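Local coordinates for protein inulin fructotransferase (Bacillus sp. snu-7, PDB 2INV) that breaks down inulin by intramolecular fructosyl transfer, probably releasing difructose anhydride III, on a right-handed parallel beta-helix scaffold that assembles as a trimer, at residues R92-N97 with E301-F306; G228-T233 with I307-G312; R254-F259 with N270-F275; R114-P119 with D146-T151. All coordinates share one frame; numbering follows the deposited sequence.

Contact 1. Residues R92-N97 with E301-F306; sequences RSILDN and EGYPPF. With FRU (beta-D-fructofuranose), chain D.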
# COMPACT_ATOMS: atom_id res chain seq x y z
N ARG A 92 -11.53 20.18 -12.07
CA ARG A 92 -11.88 21.09 -13.15
C ARG A 92 -13.30 20.80 -13.62
O ARG A 92 -13.99 21.68 -14.14
CB ARG A 92 -10.91 20.96 -14.33
CG ARG A 92 -9.66 21.82 -14.21
CD ARG A 92 -8.83 21.76 -15.47
NE ARG A 92 -7.67 22.65 -15.44
CZ ARG A 92 -7.74 23.98 -15.52
NH1 ARG A 92 -8.92 24.58 -15.65
NH2 ARG A 92 -6.64 24.71 -15.49
N SER A 93 -13.72 19.56 -13.42
CA SER A 93 -15.06 19.12 -13.81
C SER A 93 -16.12 19.93 -13.08
O SER A 93 -17.05 20.44 -13.68
CB SER A 93 -15.23 17.64 -13.48
OG SER A 93 -16.43 17.13 -14.04
N ILE A 94 -15.97 20.06 -11.76
CA ILE A 94 -16.93 20.81 -10.98
C ILE A 94 -16.87 22.30 -11.33
O ILE A 94 -17.90 22.96 -11.43
CB ILE A 94 -16.73 20.57 -9.47
CG1 ILE A 94 -16.99 19.09 -9.17
CG2 ILE A 94 -17.67 21.44 -8.66
CD1 ILE A 94 -16.67 18.66 -7.75
N LEU A 95 -15.67 22.83 -11.56
CA LEU A 95 -15.55 24.24 -11.93
C LEU A 95 -16.31 24.51 -13.23
O LEU A 95 -17.07 25.48 -13.32
CB LEU A 95 -14.07 24.64 -12.11
CG LEU A 95 -13.84 26.02 -12.75
CD1 LEU A 95 -14.18 27.11 -11.76
CD2 LEU A 95 -12.39 26.14 -13.19
N ASP A 96 -16.09 23.65 -14.22
CA ASP A 96 -16.73 23.76 -15.54
C ASP A 96 -18.24 23.63 -15.54
O ASP A 96 -18.91 24.00 -16.50
CB ASP A 96 -16.19 22.71 -16.50
CG ASP A 96 -14.91 23.13 -17.19
OD1 ASP A 96 -14.72 24.35 -17.41
OD2 ASP A 96 -14.11 22.25 -17.54
N ASN A 97 -18.78 23.06 -14.47
CA ASN A 97 -20.21 22.85 -14.38
C ASN A 97 -20.83 23.67 -13.25
O ASN A 97 -21.98 23.44 -12.87
CB ASN A 97 -20.50 21.36 -14.22
CG ASN A 97 -20.22 20.57 -15.50
OD1 ASN A 97 -20.93 20.71 -16.50
ND2 ASN A 97 -19.17 19.74 -15.48
N GLU A 301 -25.43 7.22 -12.63
CA GLU A 301 -24.68 8.47 -12.64
C GLU A 301 -25.35 9.47 -11.69
O GLU A 301 -26.53 9.77 -11.82
CB GLU A 301 -24.66 9.05 -14.05
CG GLU A 301 -24.21 10.50 -14.14
CD GLU A 301 -22.77 10.68 -13.69
OE1 GLU A 301 -21.86 10.25 -14.42
OE2 GLU A 301 -22.56 11.26 -12.60
N GLY A 302 -24.58 10.00 -10.74
CA GLY A 302 -25.13 10.92 -9.77
C GLY A 302 -24.91 12.41 -9.98
O GLY A 302 -25.59 13.22 -9.34
N TYR A 303 -24.00 12.79 -10.88
CA TYR A 303 -23.74 14.20 -11.14
C TYR A 303 -24.43 14.61 -12.45
O TYR A 303 -24.01 14.22 -13.53
CB TYR A 303 -22.23 14.42 -11.21
CG TYR A 303 -21.74 15.85 -11.25
CD1 TYR A 303 -22.21 16.81 -10.35
CD2 TYR A 303 -20.73 16.22 -12.14
CE1 TYR A 303 -21.68 18.11 -10.34
CE2 TYR A 303 -20.20 17.51 -12.13
CZ TYR A 303 -20.67 18.45 -11.23
OH TYR A 303 -20.12 19.71 -11.23
N PRO A 304 -25.52 15.39 -12.34
CA PRO A 304 -26.36 15.91 -13.42
C PRO A 304 -25.72 16.21 -14.79
O PRO A 304 -26.23 15.76 -15.82
CB PRO A 304 -26.99 17.13 -12.77
CG PRO A 304 -27.29 16.60 -11.41
CD PRO A 304 -26.01 15.87 -11.04
N PRO A 305 -24.63 16.99 -14.83
CA PRO A 305 -23.99 17.29 -16.11
C PRO A 305 -23.78 16.05 -16.98
O PRO A 305 -23.83 16.12 -18.22
CB PRO A 305 -22.67 17.91 -15.69
CG PRO A 305 -23.06 18.70 -14.51
CD PRO A 305 -24.02 17.80 -13.75
N PHE A 306 -23.58 14.92 -16.33
CA PHE A 306 -23.33 13.66 -17.01
C PHE A 306 -24.49 12.69 -17.03
O PHE A 306 -24.34 11.56 -17.49
CB PHE A 306 -22.14 12.98 -16.36
CG PHE A 306 -20.90 13.72 -16.57
CD1 PHE A 306 -20.26 13.68 -17.80
CD2 PHE A 306 -20.41 14.56 -15.58
CE1 PHE A 306 -19.17 14.48 -18.06
CE2 PHE A 306 -19.31 15.37 -15.83
CZ PHE A 306 -18.69 15.33 -17.07
C1 FRU D . -17.23 15.20 -10.85
C2 FRU D . -16.66 13.90 -10.15
C3 FRU D . -15.31 13.40 -10.74
C4 FRU D . -15.36 11.86 -10.64
C5 FRU D . -16.84 11.60 -10.72
C6 FRU D . -17.23 10.62 -9.61
O1 FRU D . -17.09 15.14 -12.30
O3 FRU D . -13.99 13.87 -10.64
O4 FRU D . -14.57 11.21 -11.62
O5 FRU D . -17.53 12.89 -10.63
O6 FRU D . -18.39 10.02 -10.01
O HOH W 1 -22.09 21.59 -10.64

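Contact 2. Residues G228-T233 with I307-G312; sequences GPDGVT and IGRGNG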
# COMPACT_ATOMS: atom_id res chain seq x y z
N GLY A 228 -13.02 8.45 -18.07
CA GLY A 228 -14.09 8.97 -18.89
C GLY A 228 -14.90 7.88 -19.58
O GLY A 228 -14.40 6.78 -19.82
N PRO A 229 -16.18 8.16 -19.89
CA PRO A 229 -17.12 7.25 -20.56
C PRO A 229 -16.54 6.51 -21.75
O PRO A 229 -16.88 5.36 -22.01
CB PRO A 229 -18.25 8.19 -20.98
CG PRO A 229 -18.30 9.15 -19.83
CD PRO A 229 -16.83 9.44 -19.55
N ASP A 230 -15.65 7.19 -22.47
CA ASP A 230 -15.01 6.62 -23.66
C ASP A 230 -13.60 6.15 -23.36
O ASP A 230 -12.85 5.77 -24.27
CB ASP A 230 -14.94 7.67 -24.76
CG ASP A 230 -16.31 8.12 -25.22
OD1 ASP A 230 -17.18 7.25 -25.46
OD2 ASP A 230 -16.52 9.35 -25.35
N GLY A 231 -13.22 6.19 -22.09
CA GLY A 231 -11.88 5.78 -21.73
C GLY A 231 -11.84 4.66 -20.72
O GLY A 231 -12.88 4.23 -20.20
N VAL A 232 -10.63 4.21 -20.42
CA VAL A 232 -10.44 3.16 -19.45
C VAL A 232 -9.85 3.77 -18.19
O VAL A 232 -9.21 4.83 -18.24
CB VAL A 232 -9.48 2.10 -19.99
CG1 VAL A 232 -10.09 1.44 -21.22
CG2 VAL A 232 -8.15 2.74 -20.36
N THR A 233 -10.08 3.10 -17.07
CA THR A 233 -9.54 3.59 -15.82
C THR A 233 -8.19 2.88 -15.75
O THR A 233 -7.14 3.50 -15.94
CB THR A 233 -10.47 3.23 -14.67
OG1 THR A 233 -11.79 3.71 -14.97
CG2 THR A 233 -10.00 3.87 -13.37
N ILE A 307 -25.64 13.11 -16.54
CA ILE A 307 -26.74 12.19 -16.56
C ILE A 307 -27.13 11.95 -18.01
O ILE A 307 -27.13 12.87 -18.83
CB ILE A 307 -27.94 12.70 -15.76
CG1 ILE A 307 -27.55 12.75 -14.29
CG2 ILE A 307 -29.12 11.78 -15.97
CD1 ILE A 307 -28.60 13.32 -13.39
N GLY A 308 -27.42 10.70 -18.31
CA GLY A 308 -27.81 10.34 -19.66
C GLY A 308 -26.68 9.77 -20.50
O GLY A 308 -26.93 9.28 -21.60
N ARG A 309 -25.45 9.83 -20.02
CA ARG A 309 -24.32 9.30 -20.79
C ARG A 309 -24.19 7.80 -20.54
O ARG A 309 -24.75 7.27 -19.58
CB ARG A 309 -23.03 10.03 -20.42
CG ARG A 309 -22.06 10.21 -21.60
CD ARG A 309 -22.05 11.63 -22.19
NE ARG A 309 -20.84 12.38 -21.86
CZ ARG A 309 -19.63 12.08 -22.31
NH1 ARG A 309 -19.46 11.02 -23.12
NH2 ARG A 309 -18.58 12.82 -21.98
N GLY A 310 -23.45 7.12 -21.41
CA GLY A 310 -23.30 5.68 -21.25
C GLY A 310 -22.03 5.12 -21.85
O GLY A 310 -21.17 5.86 -22.32
N ASN A 311 -21.92 3.79 -21.84
CA ASN A 311 -20.74 3.13 -22.40
C ASN A 311 -21.18 2.15 -23.48
O ASN A 311 -20.40 1.31 -23.93
CB ASN A 311 -19.93 2.44 -21.29
CG ASN A 311 -20.64 1.24 -20.68
OD1 ASN A 311 -21.81 0.98 -20.97
ND2 ASN A 311 -19.93 0.52 -19.82
N GLY A 312 -22.45 2.26 -23.88
CA GLY A 312 -22.98 1.41 -24.92
C GLY A 312 -23.23 -0.04 -24.54
O GLY A 312 -23.62 -0.85 -25.38

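Contact 3. Residues R254-F259 with N270-F275; sequences RSLIEF and NRLQGF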
# COMPACT_ATOMS: atom_id res chain seq x y z
N ARG A 254 -15.32 3.68 -19.00
CA ARG A 254 -16.26 2.79 -19.67
C ARG A 254 -16.16 1.51 -18.85
O ARG A 254 -17.09 0.70 -18.78
CB ARG A 254 -15.83 2.52 -21.12
CG ARG A 254 -14.55 1.71 -21.26
CD ARG A 254 -14.07 1.63 -22.71
NE ARG A 254 -13.02 0.63 -22.87
CZ ARG A 254 -12.06 0.70 -23.78
NH1 ARG A 254 -12.01 1.73 -24.62
NH2 ARG A 254 -11.14 -0.25 -23.85
N SER A 255 -15.00 1.36 -18.21
CA SER A 255 -14.68 0.24 -17.35
C SER A 255 -13.78 0.79 -16.26
O SER A 255 -13.25 1.89 -16.39
CB SER A 255 -13.95 -0.86 -18.14
OG SER A 255 -12.72 -0.37 -18.66
N LEU A 256 -13.60 0.04 -15.17
CA LEU A 256 -12.75 0.49 -14.09
C LEU A 256 -11.46 -0.33 -14.12
O LEU A 256 -10.38 0.19 -13.86
CB LEU A 256 -13.45 0.33 -12.73
CG LEU A 256 -14.68 1.21 -12.51
CD1 LEU A 256 -15.20 0.98 -11.10
CD2 LEU A 256 -14.33 2.68 -12.71
N ILE A 257 -11.60 -1.61 -14.45
CA ILE A 257 -10.45 -2.49 -14.56
C ILE A 257 -10.69 -3.34 -15.79
O ILE A 257 -11.67 -4.06 -15.88
CB ILE A 257 -10.27 -3.38 -13.33
CG1 ILE A 257 -9.88 -2.51 -12.13
CG2 ILE A 257 -9.20 -4.43 -13.59
CD1 ILE A 257 -9.79 -3.25 -10.83
N GLU A 258 -9.76 -3.23 -16.73
CA GLU A 258 -9.91 -3.93 -17.98
C GLU A 258 -8.64 -4.61 -18.45
O GLU A 258 -7.66 -3.96 -18.83
CB GLU A 258 -10.40 -2.94 -19.03
CG GLU A 258 -10.93 -3.55 -20.29
CD GLU A 258 -11.38 -2.48 -21.26
OE1 GLU A 258 -12.09 -1.55 -20.81
OE2 GLU A 258 -11.04 -2.56 -22.46
N PHE A 259 -8.67 -5.94 -18.42
CA PHE A 259 -7.54 -6.76 -18.83
C PHE A 259 -7.83 -7.43 -20.17
O PHE A 259 -8.91 -7.97 -20.36
CB PHE A 259 -7.31 -7.92 -17.85
CG PHE A 259 -6.82 -7.53 -16.49
CD1 PHE A 259 -6.41 -6.24 -16.20
CD2 PHE A 259 -6.70 -8.51 -15.49
CE1 PHE A 259 -5.89 -5.92 -14.94
CE2 PHE A 259 -6.19 -8.20 -14.25
CZ PHE A 259 -5.78 -6.90 -13.97
N ASN A 270 -9.76 -3.97 -3.42
CA ASN A 270 -10.01 -2.70 -4.09
C ASN A 270 -11.44 -2.23 -3.89
O ASN A 270 -12.33 -3.01 -3.57
CB ASN A 270 -9.74 -2.82 -5.60
CG ASN A 270 -8.29 -3.13 -5.91
OD1 ASN A 270 -7.42 -2.27 -5.80
ND2 ASN A 270 -8.03 -4.37 -6.31
N ARG A 271 -11.64 -0.93 -4.11
CA ARG A 271 -12.95 -0.31 -4.01
C ARG A 271 -13.33 0.12 -5.40
O ARG A 271 -12.68 0.98 -5.98
CB ARG A 271 -12.90 0.90 -3.07
CG ARG A 271 -14.27 1.56 -2.83
CD ARG A 271 -14.63 2.58 -3.90
NE ARG A 271 -15.97 3.13 -3.71
CZ ARG A 271 -16.25 4.43 -3.78
NH1 ARG A 271 -15.30 5.32 -4.04
NH2 ARG A 271 -17.50 4.85 -3.59
N LEU A 272 -14.37 -0.49 -5.95
CA LEU A 272 -14.83 -0.15 -7.29
C LEU A 272 -16.23 0.45 -7.30
O LEU A 272 -17.16 -0.12 -6.74
CB LEU A 272 -14.80 -1.39 -8.21
CG LEU A 272 -13.45 -1.79 -8.83
CD1 LEU A 272 -12.44 -2.12 -7.73
CD2 LEU A 272 -13.66 -2.98 -9.75
N GLN A 273 -16.36 1.60 -7.94
CA GLN A 273 -17.65 2.29 -8.06
C GLN A 273 -17.84 2.77 -9.49
O GLN A 273 -17.07 3.59 -9.98
CB GLN A 273 -17.73 3.49 -7.11
CG GLN A 273 -19.15 4.05 -6.98
CD GLN A 273 -19.21 5.42 -6.32
OE1 GLN A 273 -20.22 5.77 -5.69
NE2 GLN A 273 -18.15 6.20 -6.47
N GLY A 274 -18.87 2.24 -10.16
CA GLY A 274 -19.13 2.64 -11.52
C GLY A 274 -20.59 2.98 -11.77
O GLY A 274 -21.45 2.66 -10.96
N PHE A 275 -20.86 3.63 -12.89
CA PHE A 275 -22.23 4.00 -13.26
C PHE A 275 -22.67 3.20 -14.48
O PHE A 275 -23.75 3.42 -15.01
CB PHE A 275 -22.35 5.47 -13.65
CG PHE A 275 -22.01 6.44 -12.55
CD1 PHE A 275 -22.42 6.23 -11.25
CD2 PHE A 275 -21.35 7.63 -12.86
CE1 PHE A 275 -22.19 7.19 -10.26
CE2 PHE A 275 -21.11 8.59 -11.89
CZ PHE A 275 -21.53 8.37 -10.59

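Contact 4. Residues R114-P119 with D146-T151; sequences RVLTSP and DGVGFT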
# COMPACT_ATOMS: atom_id res chain seq x y z
N ARG A 114 0.88 22.83 -16.96
CA ARG A 114 -0.25 22.88 -17.85
C ARG A 114 0.25 22.42 -19.20
O ARG A 114 1.13 23.02 -19.81
CB ARG A 114 -0.81 24.28 -17.90
CG ARG A 114 -0.79 24.97 -16.55
CD ARG A 114 -1.95 25.91 -16.45
NE ARG A 114 -1.96 26.80 -17.61
CZ ARG A 114 -3.04 27.33 -18.14
NH1 ARG A 114 -4.22 27.08 -17.61
NH2 ARG A 114 -2.94 28.10 -19.21
N VAL A 115 -0.31 21.29 -19.60
CA VAL A 115 0.01 20.63 -20.85
C VAL A 115 -0.70 21.34 -21.99
O VAL A 115 -1.92 21.25 -22.12
CB VAL A 115 -0.42 19.16 -20.76
CG1 VAL A 115 -0.08 18.43 -22.04
CG2 VAL A 115 0.27 18.50 -19.57
N LEU A 116 0.07 22.04 -22.81
CA LEU A 116 -0.47 22.77 -23.95
C LEU A 116 0.22 22.25 -25.21
O LEU A 116 0.67 23.03 -26.05
CB LEU A 116 -0.20 24.27 -23.78
CG LEU A 116 -0.67 24.82 -22.43
CD1 LEU A 116 -0.12 26.22 -22.23
CD2 LEU A 116 -2.18 24.81 -22.38
N THR A 117 0.30 20.93 -25.31
CA THR A 117 0.96 20.30 -26.43
C THR A 117 0.24 20.39 -27.77
O THR A 117 -0.98 20.47 -27.85
CB THR A 117 1.24 18.82 -26.12
OG1 THR A 117 0.04 18.20 -25.63
CG2 THR A 117 2.34 18.69 -25.08
N SER A 118 1.05 20.35 -28.82
CA SER A 118 0.57 20.42 -30.20
C SER A 118 0.24 19.02 -30.69
O SER A 118 0.80 18.03 -30.21
CB SER A 118 1.66 21.02 -31.10
OG SER A 118 2.01 22.33 -30.67
N PRO A 119 -0.71 18.90 -31.63
CA PRO A 119 -1.11 17.60 -32.18
C PRO A 119 0.07 16.67 -32.54
O PRO A 119 0.02 15.47 -32.24
CB PRO A 119 -1.91 18.00 -33.40
CG PRO A 119 -2.65 19.20 -32.90
CD PRO A 119 -1.60 19.98 -32.11
N ASP A 146 -1.85 18.91 -15.85
CA ASP A 146 -3.20 19.40 -16.11
C ASP A 146 -3.44 19.73 -17.60
O ASP A 146 -2.71 20.52 -18.20
CB ASP A 146 -3.41 20.62 -15.18
CG ASP A 146 -4.62 21.45 -15.53
OD1 ASP A 146 -5.55 20.96 -16.18
OD2 ASP A 146 -4.64 22.63 -15.10
N GLY A 147 -4.46 19.08 -18.17
CA GLY A 147 -4.79 19.27 -19.58
C GLY A 147 -5.59 20.53 -19.85
O GLY A 147 -5.97 20.81 -20.99
N VAL A 148 -5.84 21.28 -18.79
CA VAL A 148 -6.57 22.54 -18.87
C VAL A 148 -8.06 22.50 -19.22
O VAL A 148 -8.88 23.09 -18.52
CB VAL A 148 -5.85 23.50 -19.85
CG1 VAL A 148 -6.56 24.85 -19.87
CG2 VAL A 148 -4.40 23.66 -19.43
N GLY A 149 -8.42 21.80 -20.29
CA GLY A 149 -9.82 21.75 -20.67
C GLY A 149 -10.17 20.72 -21.73
O GLY A 149 -9.29 20.17 -22.39
N PHE A 150 -11.46 20.46 -21.88
CA PHE A 150 -11.94 19.49 -22.87
C PHE A 150 -12.51 20.18 -24.10
O PHE A 150 -13.22 21.18 -23.98
CB PHE A 150 -12.93 18.54 -22.21
CG PHE A 150 -12.26 17.55 -21.30
CD1 PHE A 150 -11.06 16.97 -21.70
CD2 PHE A 150 -12.77 17.23 -20.05
CE1 PHE A 150 -10.37 16.11 -20.87
CE2 PHE A 150 -12.09 16.37 -19.20
CZ PHE A 150 -10.88 15.80 -19.61
N THR A 151 -12.22 19.64 -25.27
CA THR A 151 -12.61 20.27 -26.53
C THR A 151 -13.19 19.35 -27.60
O THR A 151 -12.61 18.30 -27.87
CB THR A 151 -11.37 20.95 -27.13
OG1 THR A 151 -10.22 20.11 -26.91
CG2 THR A 151 -11.14 22.32 -26.52

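Contact 1. Residues R92-N97 with E301-F306
S93 and Y303 belong to a fructose pocket, and I94, N97, P305 and F306 pack around them where helix 92-96 meets the loop that follows strand 285-299. S93 OG, held trans to the backbone N (chi1 -170°), makes a 2.7 Å hydrogen bond to O1 of the sugar. The same S93 OG sits at the edge of the F306 ring, 3.8 Å from CE2. Y303 brings its hydroxyl against I94 of the helix and N97 just after it: OH lies 3.4 Å from I94 CA and equally close to N97 CB, and a water links it to N97 O. One face of the Y303 ring is covered by P305 CD, 3.8 Å from the plane and over its centre. P305 CB in turn meets N97 OD1 at 3.4 Å. The N97 amide is fixed by ND2, which donates to S93 O (2.9 Å) and also reaches N155. An alanine here would remove the amide, and P305 would probably lose its packing partner while S93 O and N155 lose the side-chain N-H. I94 also packs on R134 of a neighbouring subunit, so the pocket lies close to a subunit interface, in loops projecting from the side of a right-handed parallel beta-helix.

Contact 2. Residues G228-T233 with I307-G312
A type I beta turn, G228 to G231, presents its two central residues, P229 and D230, to R309 in the long excursion between strands 285-299 and 320-323. The turn is closed by G231 N bonding to G228 O, and the P229 ring faces the other segment. P229 CG lies over one face of the R309 guanidinium, 3.9 Å above the plane and displaced toward the rim, while P229 CB comes within 3.7 Å of R309 NH1. Bends at chi2 (103°) and chi3 (107°) bring the R309 chain round to this position, where it crosses the proline at about a right angle. In the right-handed parallel beta-helix this turn lies between strands 224-226 and 232-240, and the excursion folds back against it. D230 approaches the guanidinium at its edge, but D230 OD2 stays 4.1 Å from R309 NH1, too long for a salt bridge, with carboxylate and guanidinium planes 47° apart; the attraction is probably a loose electrostatic one. The firm polar partner of R309 is N155, whose carbonyl O accepts from NH2. Further along, P229 CB lies 4.0 Å from G310 O, and P229 O is 4.3 Å from N311 CB. The N311 amide itself turns elsewhere: ND2 donates to P277 O and to R254 O, and OD1 accepts from L313 N.

Contact 3. Residues R254-F259 with N270-F275
L256 and I257 meet L272 and the backbone of Q273 in a buried contact, mostly between apolar side chains, with no hydrogen bond across it. L256 does most of the work through one methyl: CD1 rests 3.8 Å from L272 CB and 3.4 Å from Q273 O, so this methyl touches both the L272 side chain and the Q273 backbone. Just beyond, I257 CD1 touches L272 CD2 at 4.0 Å, the two side chains crossing at about a right angle. In both L256 and I257 the first torsion sets the chain trans to the carbonyl carbon (chi1 -66° and -68°), and their tips advance together on strand 271-274. G274 presents no side chain; a CB there would lie 3.8 Å from L256 CD1. This is the interior of the parallel beta-helix: the chain turns a corner at L256 and I257, and both residues face across the coil to a strand that stacks between strands 248-249 and 285-299. Backbone bonds tie the corner to the coils before and after, L256 to L234 and M279, I257 to M279 and R281. Outward of the corner, R254 grips the E258 carboxylate side-on, with NE to OE1 and NH2 to OE2 (2.7 Å); S255 OG adds a second donor to E258 OE1. On the other segment Q273 points away, its CB lying over one face of the R271 guanidinium, and F275 belongs to the fructose pocket.

Contact 4. Residues R114-P119 with D146-T151
R114 leaves its strand with CG trans to the carbonyl carbon (chi1 -39°) and then folds at chi2 and chi3, which lays the guanidinium over V148. V148, with CG1 trans to the backbone N and CG2 trans to the carbonyl carbon, sets CG2 against one face of that group, 3.8 Å from its plane and toward the rim. The same methyl meets L116 CD2 at 3.9 Å, so a single valine branch is covered by the arginine and the leucine. The other main link is through the backbone: V115 N donates to D146 O (2.9 Å, 160° at the hydrogen), and R114 CA makes a CH...O contact to that same oxygen at 3.4 Å. These are the last links of two neighbouring parallel strands, 111-115 and 135-146, in the beta-helix; R114 and D146 pair in register, their side chains on one face of the sheet. Past D146 the second strand gives way to an Asx turn, in which V148 N donates to D146 OD1 at 2.6 Å, coming from above the carboxylate plane. This turn carries the V148 side chain toward the other segment. D146 OD1 also takes a salt bridge from R92. The R114 guanidinium is held from outside by Q107 through NH1 and by D68 through NE, while K161 NZ reaches both V115 O and G147 O.

How the contacts relate
Along the chain contact 4 closes first; contacts 2 and 3 come later, with both segments of contact 3 falling between those of contact 2, and contact 1 spans from before contact 4 to just ahead of the last segment of contact 2. Contacts 2 and 3 have centres about 11 Å apart; contact 2 reaches strand 232-240 and contact 3 its neighbour 258-260, joined by T233 OG1 to S255 O. Contact 1 lies further from the centre of the chain, its centre about 13 Å from that of contact 2 and 19 Å from those of contacts 3 and 4. Its E301 packs on I307 and F275, and its R92 salt-bridges D146. Coils and loops thus meet around the fructose pocket of S93, F275 and Y303.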